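Local coordinates for uncharacterized protein MJ0690 (Methanocaldococcus jannaschii, PDB 3K32) that is of unknown function, predicted to be a tRNA methyltransferase subunit, and has a PP-loop-type signature consistent with nucleotide binding, at residues V9-S14 against S20-I25; I63-K68 against E96-E101. All coordinates share one frame; numbering follows the deposited sequence.

Overall arrangement
Both interactions hold helices against the same five-stranded parallel sheet, but on opposite faces and at different depths. Interaction 1 is the buried one: strand 8-12, central in the sheet, is covered by helix 17-28, and all four touching residues are buried. Interaction 2 lies farther out, where an edge strand of the sheet, 59-64, and the turn after it meet the end of helix 84-98; one of its four touching residues is buried. Each buries 170 Å² without a hydrogen bond across. Interaction 1 sets an aromatic ring and a valine against serines, whereas interaction 2 joins aliphatic side chains alone. Their centres are 18 Å apart, and their nearest atoms, about 5 Å apart, do not touch.

Interaction 1 (V9-S14 against S20-I25); sequences VHVLFS and SLSAVI
Phe13 and Val11 face Ser20 and Ser22 where the first strand of an alpha/beta sheet passes through an SGGKDS motif that begins at Ser14 and runs into the start of helix 17-28. The sequence and the strand-loop-helix order match the PP-loop of nucleotide-binding members of the HUP clan; nucleotide binding here is an inference, although a glycerol, probably from the crystallisation liquor, is hydrogen-bonded to Ser14 OG and may mark a pocket at this end.

Phe13 has the largest surface buried by the other segment, 53 Å². Its CB is still 6.6 Å from Ser22 OG, too distant for contact. CG is anti to the backbone N (chi1 -178°), which swings the ring toward the helix although the CB itself does not point at it, so the approach is made by the far end. CD1 falls short of the helix, its separation from Ser20 N being 4.5 Å. CE1 makes the touch, meeting both Ser20 CA and Ser20 OG at 3.8 Å, and CZ follows at 3.9 Å from the same OG. Ser20 CA lies near the ring plane, so the helix backbone meets an edge of the phenyl group, not its face. Leu35 of strand 32-39 and Ala49 and Leu56 of helix 47-56 complete the ring's surroundings.

Neither serine hydroxyl bonds across the interface. Ser20 OG is hydrogen-bonded to Gly16 O and Ser22 OG to Ser19 O, each one turn back, so buried polar atoms are satisfied within the loop-helix unit and can lie against hydrocarbon. The backbones come nearest at Val11 and Ala23, whose CA atoms are 7.0 Å apart.

Farther down the strand the contact narrows to one methyl. Val11 points toward the helix, and its CG1 stops 3.9 Å from Ser22 OG.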
# COMPACT_ATOMS: atom_id res chain seq x y z
N VAL B 9 -13.38 -1.95 -10.48
CA VAL B 9 -12.99 -2.49 -9.20
C VAL B 9 -14.01 -2.12 -8.14
O VAL B 9 -14.54 -1.02 -8.13
CB VAL B 9 -11.62 -1.99 -8.77
CG1 VAL B 9 -11.55 -0.49 -8.85
CG2 VAL B 9 -11.34 -2.46 -7.36
N HIS B 10 -14.31 -3.05 -7.25
CA HIS B 10 -15.35 -2.82 -6.28
C HIS B 10 -14.74 -2.56 -4.91
O HIS B 10 -14.03 -3.40 -4.36
CB HIS B 10 -16.34 -3.99 -6.28
CG HIS B 10 -17.11 -4.10 -7.57
ND1 HIS B 10 -16.62 -4.77 -8.68
CD2 HIS B 10 -18.30 -3.59 -7.94
CE1 HIS B 10 -17.49 -4.67 -9.66
NE2 HIS B 10 -18.52 -3.96 -9.25
N VAL B 11 -15.01 -1.37 -4.39
CA VAL B 11 -14.31 -0.85 -3.23
C VAL B 11 -15.22 -0.77 -2.01
O VAL B 11 -16.12 0.06 -1.95
CB VAL B 11 -13.81 0.57 -3.49
CG1 VAL B 11 -12.88 1.04 -2.37
CG2 VAL B 11 -13.13 0.67 -4.84
N LEU B 12 -14.97 -1.63 -1.03
CA LEU B 12 -15.62 -1.46 0.26
C LEU B 12 -15.36 -0.05 0.72
O LEU B 12 -14.23 0.43 0.67
CB LEU B 12 -15.08 -2.47 1.27
CG LEU B 12 -15.66 -3.86 1.03
CD1 LEU B 12 -14.73 -4.94 1.56
CD2 LEU B 12 -17.04 -3.95 1.68
N PHE B 13 -16.41 0.64 1.14
CA PHE B 13 -16.31 2.07 1.31
C PHE B 13 -17.16 2.51 2.51
O PHE B 13 -18.34 2.16 2.61
CB PHE B 13 -16.76 2.75 0.02
CG PHE B 13 -16.66 4.24 0.02
CD1 PHE B 13 -15.44 4.87 -0.14
CD2 PHE B 13 -17.81 5.02 0.14
CE1 PHE B 13 -15.35 6.26 -0.15
CE2 PHE B 13 -17.73 6.41 0.11
CZ PHE B 13 -16.50 7.02 -0.03
N SER B 14 -16.54 3.26 3.42
CA SER B 14 -17.19 3.67 4.66
C SER B 14 -17.52 5.16 4.64
O SER B 14 -18.33 5.63 5.43
CB SER B 14 -16.29 3.42 5.86
OG SER B 14 -15.27 4.41 5.91
N SER B 20 -11.88 7.15 1.35
CA SER B 20 -12.02 8.04 0.20
C SER B 20 -10.70 8.13 -0.57
O SER B 20 -10.70 8.12 -1.78
CB SER B 20 -12.46 9.42 0.66
OG SER B 20 -13.70 9.36 1.33
N LEU B 21 -9.59 8.21 0.15
CA LEU B 21 -8.27 8.17 -0.48
C LEU B 21 -8.09 6.89 -1.28
O LEU B 21 -7.50 6.92 -2.37
CB LEU B 21 -7.15 8.30 0.56
CG LEU B 21 -6.90 9.68 1.16
CD1 LEU B 21 -5.69 9.66 2.08
CD2 LEU B 21 -6.74 10.73 0.06
N SER B 22 -8.59 5.76 -0.77
CA SER B 22 -8.43 4.53 -1.54
C SER B 22 -9.17 4.65 -2.88
O SER B 22 -8.61 4.32 -3.92
CB SER B 22 -8.84 3.27 -0.76
OG SER B 22 -10.24 3.19 -0.56
N ALA B 23 -10.41 5.13 -2.83
CA ALA B 23 -11.20 5.37 -4.04
C ALA B 23 -10.37 6.19 -5.02
O ALA B 23 -10.08 5.75 -6.13
CB ALA B 23 -12.49 6.11 -3.70
N VAL B 24 -10.00 7.38 -4.56
CA VAL B 24 -9.25 8.35 -5.34
C VAL B 24 -7.99 7.77 -5.96
O VAL B 24 -7.67 8.01 -7.10
CB VAL B 24 -8.86 9.55 -4.46
CG1 VAL B 24 -7.93 10.49 -5.22
CG2 VAL B 24 -10.10 10.28 -3.99
N ILE B 25 -7.27 6.98 -5.20
CA ILE B 25 -6.08 6.37 -5.75
C ILE B 25 -6.43 5.40 -6.86
O ILE B 25 -5.85 5.46 -7.95
CB ILE B 25 -5.26 5.71 -4.65
CG1 ILE B 25 -4.73 6.81 -3.72
CG2 ILE B 25 -4.12 4.88 -5.26
CD1 ILE B 25 -4.07 6.27 -2.47

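Interaction 2 (I63-K68 against E96-E101); sequences ITLDRK and EILADE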
# COMPACT_ATOMS: atom_id res chain seq x y z
N ILE B 63 -24.87 -3.09 -0.34
CA ILE B 63 -25.07 -4.52 -0.39
C ILE B 63 -25.56 -5.02 0.97
O ILE B 63 -24.91 -4.82 2.01
CB ILE B 63 -23.75 -5.18 -0.71
CG1 ILE B 63 -23.30 -4.72 -2.10
CG2 ILE B 63 -23.86 -6.70 -0.62
CD1 ILE B 63 -22.16 -5.49 -2.65
N THR B 64 -26.72 -5.67 0.97
CA THR B 64 -27.30 -6.15 2.21
C THR B 64 -26.89 -7.59 2.50
O THR B 64 -27.06 -8.48 1.66
CB THR B 64 -28.83 -6.02 2.16
OG1 THR B 64 -29.17 -4.68 1.79
CG2 THR B 64 -29.45 -6.34 3.51
N LEU B 65 -26.31 -7.81 3.68
CA LEU B 65 -25.85 -9.15 4.08
C LEU B 65 -26.66 -9.66 5.27
O LEU B 65 -27.37 -8.89 5.91
CB LEU B 65 -24.36 -9.12 4.41
CG LEU B 65 -23.44 -9.49 3.23
CD1 LEU B 65 -24.03 -9.12 1.88
CD2 LEU B 65 -22.05 -8.92 3.39
N ASP B 66 -26.56 -10.95 5.54
CA ASP B 66 -27.30 -11.57 6.64
C ASP B 66 -26.92 -10.95 8.00
O ASP B 66 -25.74 -10.81 8.33
CB ASP B 66 -27.09 -13.08 6.65
CG ASP B 66 -28.05 -13.82 7.58
OD1 ASP B 66 -28.16 -13.46 8.78
OD2 ASP B 66 -28.69 -14.79 7.11
N ARG B 67 -27.94 -10.59 8.77
CA ARG B 67 -27.77 -9.93 10.07
C ARG B 67 -27.03 -10.80 11.10
O ARG B 67 -26.57 -10.30 12.12
CB ARG B 67 -29.14 -9.53 10.61
CG ARG B 67 -29.12 -9.05 12.05
CD ARG B 67 -30.52 -8.99 12.66
NE ARG B 67 -30.44 -8.47 14.02
CZ ARG B 67 -30.98 -7.33 14.44
NH1 ARG B 67 -31.69 -6.58 13.61
NH2 ARG B 67 -30.82 -6.95 15.70
N LYS B 68 -26.91 -12.09 10.82
CA LYS B 68 -26.27 -13.01 11.74
C LYS B 68 -24.77 -12.74 11.82
O LYS B 68 -24.11 -13.09 12.82
CB LYS B 68 -26.50 -14.45 11.29
CG LYS B 68 -25.91 -14.76 9.92
CD LYS B 68 -25.02 -16.00 9.95
CE LYS B 68 -25.41 -16.99 8.86
NZ LYS B 68 -26.81 -17.47 9.02
N GLU B 96 -15.07 -12.88 1.77
CA GLU B 96 -15.40 -14.20 1.20
C GLU B 96 -16.67 -14.14 0.36
O GLU B 96 -16.72 -14.70 -0.73
CB GLU B 96 -15.63 -15.26 2.28
CG GLU B 96 -14.42 -15.63 3.08
CD GLU B 96 -13.38 -16.38 2.28
OE1 GLU B 96 -13.76 -17.31 1.53
OE2 GLU B 96 -12.19 -16.05 2.42
N ILE B 97 -17.69 -13.50 0.91
CA ILE B 97 -18.97 -13.36 0.23
C ILE B 97 -18.84 -12.52 -1.04
O ILE B 97 -19.29 -12.91 -2.10
CB ILE B 97 -20.04 -12.73 1.15
CG1 ILE B 97 -20.32 -13.63 2.36
CG2 ILE B 97 -21.32 -12.47 0.37
CD1 ILE B 97 -21.31 -13.05 3.35
N LEU B 98 -18.21 -11.36 -0.91
CA LEU B 98 -18.08 -10.45 -2.04
C LEU B 98 -17.17 -11.03 -3.12
O LEU B 98 -17.35 -10.74 -4.30
CB LEU B 98 -17.58 -9.08 -1.57
CG LEU B 98 -18.66 -8.16 -0.98
CD1 LEU B 98 -19.74 -7.94 -2.00
CD2 LEU B 98 -19.29 -8.77 0.25
N ALA B 99 -16.22 -11.86 -2.72
CA ALA B 99 -15.31 -12.48 -3.67
C ALA B 99 -15.97 -13.49 -4.62
O ALA B 99 -15.34 -13.95 -5.57
CB ALA B 99 -14.13 -13.13 -2.94
N ASP B 100 -17.21 -13.86 -4.36
CA ASP B 100 -17.95 -14.75 -5.27
C ASP B 100 -18.58 -13.94 -6.38
O ASP B 100 -18.92 -14.49 -7.43
CB ASP B 100 -19.03 -15.56 -4.53
CG ASP B 100 -18.45 -16.64 -3.60
OD1 ASP B 100 -17.44 -17.28 -3.97
OD2 ASP B 100 -19.00 -16.86 -2.50
N GLU B 101 -18.73 -12.63 -6.17
CA GLU B 101 -19.43 -11.77 -7.11
C GLU B 101 -18.54 -10.81 -7.91
O GLU B 101 -18.87 -10.46 -9.03
CB GLU B 101 -20.53 -10.97 -6.41
CG GLU B 101 -21.74 -11.80 -6.01
CD GLU B 101 -22.13 -11.61 -4.55
OE1 GLU B 101 -22.50 -12.60 -3.89
OE2 GLU B 101 -22.06 -10.46 -4.05
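Ile63 and Leu98 make the closest approach, with Ile63 CD1 3.5 Å from Leu98 CD1, a tight methyl-to-methyl contact. The two side chains run alongside each other in opposite senses. Ile63 is extended at its end (chi2 -169°), which carries CD1 toward the helix, and the two side chains together bridge the 9.3 Å between Ile63 CA and Leu98 CA.

Leu65 supplies the second half of the contact. It meets Ile97 tip to tip, its CG being 4.2 Å from Ile97 CD1, and it crosses Leu98 at a slant, Leu65 CD2 lying 4.2 Å from Leu98 CD2. The methyls of Leu98 are thus divided: CD1 serves Ile63 and CD2 serves Leu65, so one helix residue packs on both the strand end and the turn after it. The Leu65 torsions sit away from the staggered positions (chi1 -94°), so the finer placement of its methyls deserves some caution. No polar atom takes part, and the contact rests on apolar fit alone.

Around this first shell, Ile38 of the neighbouring strand 32-39 touches both Ile63 and Leu65, while Leu105 of strand 104-106 backs Leu98. Backbone hydrogen bonds to Asn39 hold Ile63 and Leu65 in line with that neighbouring strand. Outermost come charged groups: Arg67 forms salt bridges with Glu71 and Glu179, and Glu96 with Arg129, while Asp66 stands before helix 68-80 in a capping position whose details are doubtful.

The chain leaves strand 59-64, passes through helices 68-80 and 84-98, and re-enters the sheet at strand 104-106, beyond strands 32-39 and 8-12. This two-helix connection joins two parallel strands in a crossover, consistent with the Rossmann-like 3-2-1-4-5 sheet of the HUP clan.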